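Local coordinates for pectate lyase (Pectobacterium carotovorum, PDB 4U4B), which probably depolymerises polygalacturonate and methylated pectins from within the chain, by calcium-dependent eliminative cleavage of galacturonan linkages, at residues G138-G143 with K165-S170; A126-K131 with P155-E160; G174-H179 with D194-A199; C185-V190 with M207-G212. All coordinates share one frame; numbering follows the deposited sequence.

Contact 1. Residues G138-G143 with K165-S170; sequences GGITLG and KNLRIS
The carbonyl oxygen of L142 is gripped twice by the adjoining strand: the N-H of S170 donates to it (N to O 2.8 Å), and CA of I169 makes a weaker C-H...O contact. One step back, I140 O receives R168 N and R168 O receives L142 N, so T141 faces R168 and L142 faces I169 in parallel register. On the T141-R168 face, OG1 of T141 sits at the edge of the guanidinium, near its plane, and touches CD of R168 at 3.4 Å. A bend at chi3 (-51°) turns the R168 head group so that NH2 shares a water with G139 O; E193 pairs with NH1. The two segments belong to successive coils of a parallel beta-helix, the fold of this lyase clan. Towards its core, CD1 of L167 packs 3.9 Å from CD1 of L142, the two side chains nearly perpendicular, and CG1 of I140 also reaches the L167 methyl. The chain turns a corner at N166, whose O accepts G139 N at 2.9 Å from above the carbonyl plane. Its amide is bonded through OD1 to N189 of the next coil, an asparagine pairing known from beta-helix turns.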
loop_
_atom_site.group_PDB
_atom_site.type_symbol
_atom_site.label_atom_id
_atom_site.label_comp_id
_atom_site.label_asym_id
_atom_site.label_seq_id
_atom_site.Cartn_x
_atom_site.Cartn_y
_atom_site.Cartn_z
ATOM N N GLY A 138 -8.199 -8.515 -11.387
ATOM C CA GLY A 138 -8.169 -8.039 -12.764
ATOM C C GLY A 138 -8.429 -6.554 -12.945
ATOM O O GLY A 138 -8.892 -6.126 -13.999
ATOM N N GLY A 139 -8.124 -5.762 -11.920
ATOM C CA GLY A 139 -8.234 -4.317 -12.030
ATOM C C GLY A 139 -9.611 -3.704 -11.792
ATOM O O GLY A 139 -9.797 -2.500 -12.008
ATOM N N ILE A 140 -10.577 -4.504 -11.339
ATOM C CA ILE A 140 -11.923 -3.973 -11.110
ATOM C C ILE A 140 -11.926 -3.068 -9.901
ATOM O O ILE A 140 -10.987 -3.078 -9.108
ATOM C CB ILE A 140 -12.991 -5.078 -10.870
ATOM C CG1 ILE A 140 -12.724 -5.782 -9.543
ATOM C CG2 ILE A 140 -13.030 -6.050 -12.010
ATOM C CD1 ILE A 140 -13.635 -6.980 -9.258
ATOM N N THR A 141 -13.004 -2.307 -9.756
ATOM C CA THR A 141 -13.217 -1.474 -8.590
ATOM C C THR A 141 -14.309 -2.024 -7.669
ATOM O O THR A 141 -15.415 -2.355 -8.117
ATOM C CB THR A 141 -13.612 -0.045 -8.994
ATOM O OG1 THR A 141 -12.667 0.472 -9.944
ATOM C CG2 THR A 141 -13.647 0.859 -7.767
ATOM N N LEU A 142 -14.000 -2.087 -6.380
ATOM C CA LEU A 142 -14.966 -2.521 -5.373
ATOM C C LEU A 142 -14.994 -1.510 -4.237
ATOM O O LEU A 142 -14.027 -0.757 -4.050
ATOM C CB LEU A 142 -14.611 -3.906 -4.818
ATOM C CG LEU A 142 -14.686 -5.097 -5.774
ATOM C CD1 LEU A 142 -14.338 -6.369 -5.020
ATOM C CD2 LEU A 142 -16.074 -5.196 -6.387
ATOM N N GLY A 143 -16.082 -1.508 -3.464
ATOM C CA GLY A 143 -16.155 -0.677 -2.287
ATOM C C GLY A 143 -17.389 -0.910 -1.437
ATOM O O GLY A 143 -18.431 -1.321 -1.940
ATOM N N LYS A 165 -4.800 -9.930 -5.567
ATOM C CA LYS A 165 -4.005 -9.166 -6.526
ATOM C C LYS A 165 -4.857 -8.243 -7.391
ATOM O O LYS A 165 -5.969 -8.599 -7.770
ATOM C CB LYS A 165 -3.232 -10.113 -7.457
ATOM C CG LYS A 165 -2.287 -11.086 -6.775
ATOM C CD LYS A 165 -1.364 -11.757 -7.801
ATOM C CE LYS A 165 -2.132 -12.378 -8.926
ATOM N NZ LYS A 165 -1.285 -13.411 -9.604
ATOM N N ASN A 166 -4.313 -7.071 -7.710
ATOM C CA ASN A 166 -4.853 -6.199 -8.758
ATOM C C ASN A 166 -6.289 -5.739 -8.522
ATOM O O ASN A 166 -7.216 -6.143 -9.240
ATOM C CB ASN A 166 -4.761 -6.910 -10.115
ATOM C CG ASN A 166 -3.384 -7.478 -10.371
ATOM O OD1 ASN A 166 -2.380 -6.841 -10.054
ATOM N ND2 ASN A 166 -3.325 -8.685 -10.916
ATOM N N LEU A 167 -6.467 -4.894 -7.515
ATOM C CA LEU A 167 -7.793 -4.441 -7.112
ATOM C C LEU A 167 -7.783 -2.944 -6.851
ATOM O O LEU A 167 -6.885 -2.419 -6.200
ATOM C CB LEU A 167 -8.268 -5.177 -5.854
ATOM C CG LEU A 167 -9.606 -4.704 -5.259
ATOM C CD1 LEU A 167 -10.759 -5.177 -6.133
ATOM C CD2 LEU A 167 -9.777 -5.237 -3.837
ATOM N N ARG A 168 -8.791 -2.265 -7.368
ATOM C CA ARG A 168 -9.016 -0.856 -7.066
ATOM C C ARG A 168 -10.170 -0.765 -6.043
ATOM O O ARG A 168 -11.192 -1.447 -6.181
ATOM C CB ARG A 168 -9.327 -0.099 -8.360
ATOM C CG ARG A 168 -9.488 1.397 -8.235
ATOM C CD ARG A 168 -9.638 2.053 -9.624
ATOM N NE ARG A 168 -8.582 1.641 -10.554
ATOM C CZ ARG A 168 -7.520 2.387 -10.872
ATOM N NH1 ARG A 168 -7.349 3.585 -10.325
ATOM N NH2 ARG A 168 -6.607 1.931 -11.728
ATOM N N ILE A 169 -9.997 0.044 -5.006
ATOM C CA ILE A 169 -10.992 0.146 -3.942
ATOM C C ILE A 169 -11.482 1.579 -3.856
ATOM O O ILE A 169 -10.698 2.493 -3.663
ATOM C CB ILE A 169 -10.408 -0.290 -2.595
ATOM C CG1 ILE A 169 -10.162 -1.798 -2.594
ATOM C CG2 ILE A 169 -11.336 0.133 -1.439
ATOM C CD1 ILE A 169 -9.437 -2.303 -1.381
ATOM N N SER A 170 -12.777 1.788 -4.021
ATOM C CA SER A 170 -13.303 3.148 -3.984
ATOM C C SER A 170 -14.746 3.189 -3.485
ATOM O O SER A 170 -15.492 2.229 -3.662
ATOM C CB SER A 170 -13.212 3.778 -5.364
ATOM O OG SER A 170 -13.633 5.121 -5.343
HETATM O O HOH W 1 -7.827 -0.541 -13.119
#

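Contact 2. Residues A126-K131 with P155-E160; sequences AGAVIK and PVITLE
V129 and T158 lie side by side and point the same way, as do I130 and L159 on the opposite face of the two strands. The first pair touches lightly, CG2 of V129 to CB of T158 at 4.2 Å; the second is closer, with CB of I130 3.9 Å from CD2 of L159. I130 also reaches back along its partner strand, its CG1 meeting CG2 of I157, while CD1 of I157 packs against CB of A128 at 3.8 Å.

E160 behaves differently. Its chi1 of -51° places CG beside its own backbone N and anti to the carbonyl carbon, and the extended chain beyond carries the carboxylate over towards V129 and K131. OE1 comes within 3.3 Å of CG1 of V129, and OE2 lies 3.7 Å from CE of K131. The carboxylate thus lies alongside the aliphatic part of the lysine, while NZ stays 5.0 Å from OE2, too far for a salt bridge.

Between the two faces runs a parallel pairing with strand axes 18° apart. T158 N donates to A128 O, T158 O accepts I130 N at 2.7 Å, and E160 N donates to I130 O. Ahead of the strands, G127 N meets V156 O from above the carbonyl plane.

Strand 128-131 is the outermost of its beta-helix sheet within the chain. Strand 157-160 lies next to it and bonds on its other edge to strand 178-182, while L159 turns inward onto C185 and I187, and I157 onto L167.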
loop_
_atom_site.group_PDB
_atom_site.type_symbol
_atom_site.label_atom_id
_atom_site.label_comp_id
_atom_site.label_asym_id
_atom_site.label_seq_id
_atom_site.Cartn_x
_atom_site.Cartn_y
_atom_site.Cartn_z
ATOM N N ALA A 126 -17.507 -7.212 -3.416
ATOM C CA ALA A 126 -17.513 -6.430 -2.184
ATOM C C ALA A 126 -18.020 -7.267 -1.006
ATOM O O ALA A 126 -19.105 -7.832 -1.073
ATOM C CB ALA A 126 -18.361 -5.188 -2.353
ATOM N N GLY A 127 -17.217 -7.360 0.049
ATOM C CA GLY A 127 -17.577 -8.105 1.238
ATOM C C GLY A 127 -17.130 -9.556 1.199
ATOM O O GLY A 127 -17.409 -10.330 2.122
ATOM N N ALA A 128 -16.434 -9.933 0.134
ATOM C CA ALA A 128 -15.965 -11.310 -0.014
ATOM C C ALA A 128 -15.053 -11.757 1.106
ATOM O O ALA A 128 -14.267 -10.978 1.646
ATOM C CB ALA A 128 -15.232 -11.486 -1.340
ATOM N N VAL A 129 -15.152 -13.037 1.426
ATOM C CA VAL A 129 -14.234 -13.684 2.334
ATOM C C VAL A 129 -13.440 -14.713 1.561
ATOM O O VAL A 129 -13.979 -15.737 1.133
ATOM C CB VAL A 129 -14.983 -14.344 3.504
ATOM C CG1 VAL A 129 -14.003 -14.997 4.473
ATOM C CG2 VAL A 129 -15.836 -13.298 4.210
ATOM N N ILE A 130 -12.159 -14.427 1.346
ATOM C CA ILE A 130 -11.322 -15.303 0.537
ATOM C C ILE A 130 -10.482 -16.156 1.474
ATOM O O ILE A 130 -9.832 -15.640 2.383
ATOM C CB ILE A 130 -10.389 -14.504 -0.422
ATOM C CG1 ILE A 130 -11.135 -13.332 -1.082
ATOM C CG2 ILE A 130 -9.740 -15.443 -1.445
ATOM C CD1 ILE A 130 -12.118 -13.738 -2.160
ATOM N N LYS A 131 -10.467 -17.460 1.245
ATOM C CA LYS A 131 -9.820 -18.359 2.186
ATOM C C LYS A 131 -8.928 -19.389 1.504
ATOM O O LYS A 131 -9.380 -20.119 0.626
ATOM C CB LYS A 131 -10.888 -19.053 3.024
ATOM C CG LYS A 131 -10.353 -19.925 4.116
ATOM C CD LYS A 131 -11.416 -20.099 5.184
ATOM C CE LYS A 131 -10.871 -20.885 6.341
ATOM N NZ LYS A 131 -10.030 -21.992 5.815
ATOM N N PRO A 155 -15.425 -5.987 5.929
ATOM C CA PRO A 155 -14.308 -5.406 5.167
ATOM C C PRO A 155 -14.581 -5.592 3.671
ATOM O O PRO A 155 -15.246 -6.573 3.338
ATOM C CB PRO A 155 -13.101 -6.229 5.620
ATOM C CG PRO A 155 -13.507 -6.810 6.948
ATOM C CD PRO A 155 -14.985 -7.062 6.836
ATOM N N VAL A 156 -14.116 -4.703 2.795
ATOM C CA VAL A 156 -14.436 -4.876 1.382
ATOM C C VAL A 156 -13.908 -6.222 0.885
ATOM O O VAL A 156 -14.480 -6.833 -0.003
ATOM C CB VAL A 156 -13.886 -3.741 0.515
ATOM C CG1 VAL A 156 -12.333 -3.694 0.567
ATOM C CG2 VAL A 156 -14.401 -3.895 -0.906
ATOM N N ILE A 157 -12.838 -6.702 1.499
ATOM C CA ILE A 157 -12.326 -8.033 1.229
ATOM C C ILE A 157 -11.701 -8.553 2.506
ATOM O O ILE A 157 -10.916 -7.849 3.145
ATOM C CB ILE A 157 -11.248 -8.052 0.102
ATOM C CG1 ILE A 157 -11.851 -7.709 -1.275
ATOM C CG2 ILE A 157 -10.531 -9.397 0.090
ATOM C CD1 ILE A 157 -12.507 -8.857 -1.979
ATOM N N THR A 158 -12.041 -9.784 2.870
ATOM C CA THR A 158 -11.422 -10.441 4.008
ATOM C C THR A 158 -10.596 -11.609 3.543
ATOM O O THR A 158 -11.056 -12.437 2.754
ATOM C CB THR A 158 -12.464 -10.958 5.027
ATOM O OG1 THR A 158 -13.251 -9.863 5.492
ATOM C CG2 THR A 158 -11.772 -11.637 6.198
ATOM N N LEU A 159 -9.375 -11.678 4.051
ATOM C CA LEU A 159 -8.449 -12.715 3.652
ATOM C C LEU A 159 -8.163 -13.627 4.834
ATOM O O LEU A 159 -7.911 -13.165 5.947
ATOM C CB LEU A 159 -7.145 -12.102 3.122
ATOM C CG LEU A 159 -7.244 -11.149 1.928
ATOM C CD1 LEU A 159 -5.855 -10.576 1.645
ATOM C CD2 LEU A 159 -7.811 -11.841 0.671
ATOM N N GLU A 160 -8.236 -14.929 4.589
ATOM C CA GLU A 160 -7.824 -15.912 5.574
ATOM C C GLU A 160 -6.794 -16.806 4.911
ATOM O O GLU A 160 -7.134 -17.632 4.059
ATOM C CB GLU A 160 -9.013 -16.726 6.087
ATOM C CG GLU A 160 -10.199 -15.885 6.568
ATOM C CD GLU A 160 -11.283 -16.722 7.239
ATOM O OE1 GLU A 160 -12.479 -16.469 6.997
ATOM O OE2 GLU A 160 -10.936 -17.636 8.019
#

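Contact 3. Residues G174-H179 with D194-A199; sequences GSDGIH and DICEDA. With EDO (1,2-ethanediol), chain C.
G174 and D194 meet at the tight end of this contact, CA of the glycine 3.7 Å from CB of the aspartate. Close by, the sulfur of C196 is pressed against the other backbone, 3.4 Å from G174 O and slightly nearer the S175 carbonyl group. The pairing here is modest: S175 N makes only a weak bond to D194 O, and C196 N donates to S175 O at 3.2 Å from above the carbonyl plane. Close fit returns at G177 and I178. I178 N donates to A199 O at 2.8 Å, and the bare CA of G177 lies against the same oxygen at 3.1 Å.

Between these two ends the backbones part, and a water fills in. It donates to S175 O and D198 O and accepts from C196 N (2.8 Å from that nitrogen), whose N-H is thus shared between S175 O and the water. A 1,2-ethanediol, probably from the crystallisation liquor, occupies the outer side, with C1 against D198 O and C2 against G177 N. Its O2 lies in the ring plane of H179, at the edge, and is hydrogen-bonded to NE2 at 3.0 Å.

D194 and I195 are both calcium-binding residues of this lyase. The D194 carboxylate is held through OD2 by S170, and C196 is tied by a disulfide to C146. Fastening by backbone bonds, a bridging water and a covalent link would be expected to limit the freedom of the calcium-binding residues.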
loop_
_atom_site.group_PDB
_atom_site.type_symbol
_atom_site.label_atom_id
_atom_site.label_comp_id
_atom_site.label_asym_id
_atom_site.label_seq_id
_atom_site.Cartn_x
_atom_site.Cartn_y
_atom_site.Cartn_z
ATOM N N GLY A 174 -15.242 7.390 1.456
ATOM C CA GLY A 174 -14.288 6.376 1.856
ATOM C C GLY A 174 -14.903 4.992 1.955
ATOM O O GLY A 174 -16.061 4.829 2.318
ATOM N N SER A 175 -14.107 3.987 1.626
ATOM C CA SER A 175 -14.531 2.604 1.767
ATOM C C SER A 175 -13.774 1.871 2.856
ATOM O O SER A 175 -12.640 2.215 3.190
ATOM C CB SER A 175 -14.352 1.849 0.449
ATOM O OG SER A 175 -14.167 0.464 0.691
ATOM N N ASP A 176 -14.431 0.867 3.415
ATOM C CA ASP A 176 -13.775 -0.164 4.200
ATOM C C ASP A 176 -12.523 -0.687 3.527
ATOM O O ASP A 176 -12.493 -0.853 2.303
ATOM C CB ASP A 176 -14.731 -1.339 4.427
ATOM C CG ASP A 176 -15.601 -1.127 5.614
ATOM O OD1 ASP A 176 -15.520 -0.024 6.202
ATOM O OD2 ASP A 176 -16.372 -2.043 5.945
ATOM N N GLY A 177 -11.516 -0.982 4.342
ATOM C CA GLY A 177 -10.296 -1.596 3.858
ATOM C C GLY A 177 -10.355 -3.108 3.928
ATOM O O GLY A 177 -11.413 -3.694 4.135
ATOM N N ILE A 178 -9.199 -3.736 3.769
ATOM C CA ILE A 178 -9.081 -5.189 3.688
ATOM C C ILE A 178 -8.606 -5.755 5.015
ATOM O O ILE A 178 -7.718 -5.190 5.641
ATOM C CB ILE A 178 -8.096 -5.587 2.553
ATOM C CG1 ILE A 178 -8.680 -5.202 1.191
ATOM C CG2 ILE A 178 -7.721 -7.066 2.618
ATOM C CD1 ILE A 178 -7.669 -5.245 0.024
ATOM N N HIS A 179 -9.191 -6.863 5.454
ATOM C CA HIS A 179 -8.731 -7.500 6.673
ATOM C C HIS A 179 -7.931 -8.751 6.390
ATOM O O HIS A 179 -8.318 -9.570 5.560
ATOM C CB HIS A 179 -9.904 -7.865 7.591
ATOM C CG HIS A 179 -10.448 -6.717 8.372
ATOM N ND1 HIS A 179 -11.077 -6.880 9.591
ATOM C CD2 HIS A 179 -10.478 -5.391 8.110
ATOM C CE1 HIS A 179 -11.459 -5.701 10.046
ATOM N NE2 HIS A 179 -11.104 -4.777 9.172
ATOM N N ASP A 194 -9.943 5.511 -1.901
ATOM C CA ASP A 194 -10.777 6.075 -0.826
ATOM C C ASP A 194 -10.649 5.237 0.426
ATOM O O ASP A 194 -10.980 4.052 0.409
ATOM C CB ASP A 194 -12.258 6.108 -1.211
ATOM C CG ASP A 194 -12.597 7.224 -2.164
ATOM O OD1 ASP A 194 -12.479 8.406 -1.777
ATOM O OD2 ASP A 194 -13.023 6.910 -3.294
ATOM N N ILE A 195 -10.203 5.849 1.513
ATOM C CA ILE A 195 -9.966 5.124 2.752
ATOM C C ILE A 195 -10.808 5.708 3.882
ATOM O O ILE A 195 -10.870 6.928 4.028
ATOM C CB ILE A 195 -8.465 5.179 3.132
ATOM C CG1 ILE A 195 -7.657 4.265 2.223
ATOM C CG2 ILE A 195 -8.234 4.807 4.595
ATOM C CD1 ILE A 195 -6.161 4.556 2.258
ATOM N N CYS A 196 -11.459 4.853 4.671
ATOM C CA CYS A 196 -12.099 5.324 5.896
ATOM C C CYS A 196 -11.065 5.566 6.990
ATOM O O CYS A 196 -10.694 6.704 7.256
ATOM C CB CYS A 196 -13.146 4.336 6.388
ATOM S SG CYS A 196 -14.478 4.050 5.218
ATOM N N GLU A 197 -10.593 4.494 7.619
ATOM C CA GLU A 197 -9.638 4.628 8.712
ATOM C C GLU A 197 -8.384 3.812 8.444
ATOM O O GLU A 197 -7.259 4.292 8.646
ATOM C CB GLU A 197 -10.278 4.209 10.048
ATOM C CG GLU A 197 -9.369 4.383 11.280
ATOM C CD GLU A 197 -8.713 5.765 11.337
ATOM O OE1 GLU A 197 -9.413 6.771 11.076
ATOM O OE2 GLU A 197 -7.494 5.847 11.624
ATOM N N ASP A 198 -8.584 2.584 7.975
ATOM C CA ASP A 198 -7.485 1.676 7.684
ATOM C C ASP A 198 -7.648 1.051 6.303
ATOM O O ASP A 198 -8.678 0.420 6.022
ATOM C CB ASP A 198 -7.407 0.561 8.732
ATOM C CG ASP A 198 -7.363 1.089 10.160
ATOM O OD1 ASP A 198 -6.651 2.082 10.414
ATOM O OD2 ASP A 198 -8.045 0.505 11.036
ATOM N N ALA A 199 -6.632 1.207 5.456
ATOM C CA ALA A 199 -6.580 0.503 4.178
ATOM C C ALA A 199 -6.504 -1.010 4.403
ATOM O O ALA A 199 -7.200 -1.785 3.750
ATOM C CB ALA A 199 -5.379 0.982 3.342
HETATM C C1 EDO C . -11.493 0.216 7.696
HETATM O O1 EDO C . -12.308 1.000 8.575
HETATM C C2 EDO C . -11.957 -1.237 7.720
HETATM O O2 EDO C . -11.662 -1.831 8.993
HETATM O O HOH W 2 -10.542 2.209 5.137
#

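Contact 4. Residues C185-V190 with M207-G212; sequences CRIENV and MTIVGG
M207 opens the second segment by packing onto I187. CG stands anti to the backbone N (chi1 -173°), and a bend at chi3 brings CE to within 3.5 Å of CD1 of I187. At T208 the backbone is used in both directions: its N donates to C185 O at 2.8 Å and its O accepts I187 N. OG1 of T208 also joins C185 O through a water, while its methyl CG2 lies near NH1 of R186. I209 returns to the inner face, side by side with I187, their CD1 atoms 3.9 Å apart.

V210 lies on the other face, with T208, R186 and E188. Its CG2 sits over the centre of one face of the R186 guanidinium, 3.7 Å from CZ, and also touches CG of E188. The guanidinium is steadied in that position by a salt bridge within its own strand, R186 NE to E188 OE2 at 2.6 Å, with the carboxylate oxygen in the guanidinium plane. Along the backbone, V210 N donates to I187 O and V210 O accepts N189 N in a nearly straight bond (174° at the hydrogen). Past V210, G211 O takes a hydrogen from a water that also bonds to I187 O and V190 N, and CA of G212 comes 3.2 Å from V190 O.

At the corner, N189 bonds through OD1 to S38. Before this corner, strand 185-192 runs between strands 163-165 and 206-210, and strand 236-241 lies beyond the latter; after it, the neighbours are 167-169 and 213-216.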
loop_
_atom_site.group_PDB
_atom_site.type_symbol
_atom_site.label_atom_id
_atom_site.label_comp_id
_atom_site.label_asym_id
_atom_site.label_seq_id
_atom_site.Cartn_x
_atom_site.Cartn_y
_atom_site.Cartn_z
ATOM N N CYS A 185 -1.450 -13.279 4.953
ATOM C CA CYS A 185 -2.199 -12.633 3.880
ATOM C C CYS A 185 -1.281 -11.806 2.988
ATOM O O CYS A 185 -0.435 -11.064 3.478
ATOM C CB CYS A 185 -3.299 -11.743 4.455
ATOM S SG CYS A 185 -4.409 -12.607 5.595
ATOM N N ARG A 186 -1.452 -11.928 1.682
ATOM C CA ARG A 186 -0.616 -11.169 0.752
ATOM C C ARG A 186 -1.522 -10.262 -0.077
ATOM O O ARG A 186 -2.534 -10.705 -0.616
ATOM C CB ARG A 186 0.210 -12.114 -0.118
ATOM C CG ARG A 186 1.349 -11.467 -0.881
ATOM C CD ARG A 186 2.374 -12.505 -1.284
ATOM N NE ARG A 186 3.240 -12.010 -2.354
ATOM C CZ ARG A 186 4.546 -11.790 -2.228
ATOM N NH1 ARG A 186 5.157 -12.036 -1.075
ATOM N NH2 ARG A 186 5.241 -11.336 -3.267
ATOM N N ILE A 187 -1.199 -8.977 -0.106
ATOM C CA ILE A 187 -2.041 -7.995 -0.773
ATOM C C ILE A 187 -1.201 -7.264 -1.818
ATOM O O ILE A 187 -0.403 -6.374 -1.490
ATOM C CB ILE A 187 -2.646 -7.009 0.234
ATOM C CG1 ILE A 187 -3.422 -7.761 1.322
ATOM C CG2 ILE A 187 -3.518 -5.977 -0.463
ATOM C CD1 ILE A 187 -3.928 -6.874 2.413
ATOM N N GLU A 188 -1.380 -7.663 -3.076
ATOM C CA GLU A 188 -0.491 -7.226 -4.156
ATOM C C GLU A 188 -1.173 -6.279 -5.127
ATOM O O GLU A 188 -2.271 -6.548 -5.594
ATOM C CB GLU A 188 0.055 -8.433 -4.919
ATOM C CG GLU A 188 0.525 -9.592 -4.032
ATOM C CD GLU A 188 1.025 -10.800 -4.842
ATOM O OE1 GLU A 188 0.984 -10.766 -6.098
ATOM O OE2 GLU A 188 1.485 -11.776 -4.213
ATOM N N ASN A 189 -0.508 -5.165 -5.415
ATOM C CA ASN A 189 -1.004 -4.184 -6.381
ATOM C C ASN A 189 -2.464 -3.809 -6.139
ATOM O O ASN A 189 -3.331 -3.997 -6.987
ATOM C CB ASN A 189 -0.813 -4.713 -7.793
ATOM C CG ASN A 189 -1.168 -3.697 -8.845
ATOM O OD1 ASN A 189 -1.163 -2.493 -8.593
ATOM N ND2 ASN A 189 -1.493 -4.177 -10.033
ATOM N N VAL A 190 -2.741 -3.295 -4.950
ATOM C CA VAL A 190 -4.064 -2.769 -4.664
ATOM C C VAL A 190 -3.981 -1.257 -4.607
ATOM O O VAL A 190 -3.086 -0.712 -3.974
ATOM C CB VAL A 190 -4.618 -3.332 -3.350
ATOM C CG1 VAL A 190 -5.864 -2.589 -2.932
ATOM C CG2 VAL A 190 -4.900 -4.825 -3.511
ATOM N N MET A 207 1.008 -10.253 7.452
ATOM C CA MET A 207 0.357 -9.550 6.348
ATOM C C MET A 207 1.431 -8.837 5.525
ATOM O O MET A 207 2.241 -8.055 6.061
ATOM C CB MET A 207 -0.688 -8.556 6.866
ATOM C CG MET A 207 -1.563 -7.867 5.789
ATOM S SD MET A 207 -2.593 -6.564 6.534
ATOM C CE MET A 207 -4.215 -6.940 5.915
ATOM N N THR A 208 1.441 -9.106 4.225
ATOM C CA THR A 208 2.451 -8.535 3.340
ATOM C C THR A 208 1.804 -7.658 2.291
ATOM O O THR A 208 0.924 -8.105 1.555
ATOM C CB THR A 208 3.283 -9.638 2.651
ATOM O OG1 THR A 208 3.872 -10.466 3.656
ATOM C CG2 THR A 208 4.408 -9.032 1.761
ATOM N N ILE A 209 2.251 -6.408 2.236
ATOM C CA ILE A 209 1.807 -5.443 1.244
ATOM C C ILE A 209 2.866 -5.329 0.157
ATOM O O ILE A 209 4.003 -4.957 0.447
ATOM C CB ILE A 209 1.575 -4.057 1.860
ATOM C CG1 ILE A 209 0.732 -4.176 3.141
ATOM C CG2 ILE A 209 0.953 -3.100 0.843
ATOM C CD1 ILE A 209 -0.670 -4.707 2.913
ATOM N N VAL A 210 2.502 -5.684 -1.073
ATOM C CA VAL A 210 3.458 -5.678 -2.173
ATOM C C VAL A 210 3.061 -4.628 -3.188
ATOM O O VAL A 210 2.122 -4.828 -3.963
ATOM C CB VAL A 210 3.547 -7.049 -2.888
ATOM C CG1 VAL A 210 4.790 -7.093 -3.805
ATOM C CG2 VAL A 210 3.592 -8.191 -1.880
ATOM N N GLY A 211 3.787 -3.514 -3.190
ATOM C CA GLY A 211 3.419 -2.372 -4.004
ATOM C C GLY A 211 2.029 -1.868 -3.649
ATOM O O GLY A 211 1.555 -2.059 -2.530
ATOM N N GLY A 212 1.367 -1.228 -4.606
ATOM C CA GLY A 212 0.047 -0.684 -4.359
ATOM C C GLY A 212 0.141 0.786 -3.993
ATOM O O GLY A 212 1.224 1.302 -3.700
HETATM O O HOH W 3 2.328 -12.456 4.173
HETATM O O HOH W 4 -1.030 -3.633 -2.660
#

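Along the chain the segments of contacts 1 and 2 alternate, as do those of contacts 3 and 4, and the first pair closes before the second opens. This interleaving is that of a parallel beta-helix, in which strands of successive coils pair in parallel. The centres are all about 13 to 14 Å apart. Contacts 2 and 3 share a sheet through neighbouring strands 157-160 and 178-182, while contacts 1 and 4 join through strands 167-169 and 185-192. I169, V156 and I178 link contacts 1, 2 and 3 across the interior, and I187 of contact 4 packs on L159 and I178. Contacts 1 and 3 also meet beside the calcium-binding residues, connecting the stacked coils to the calcium site.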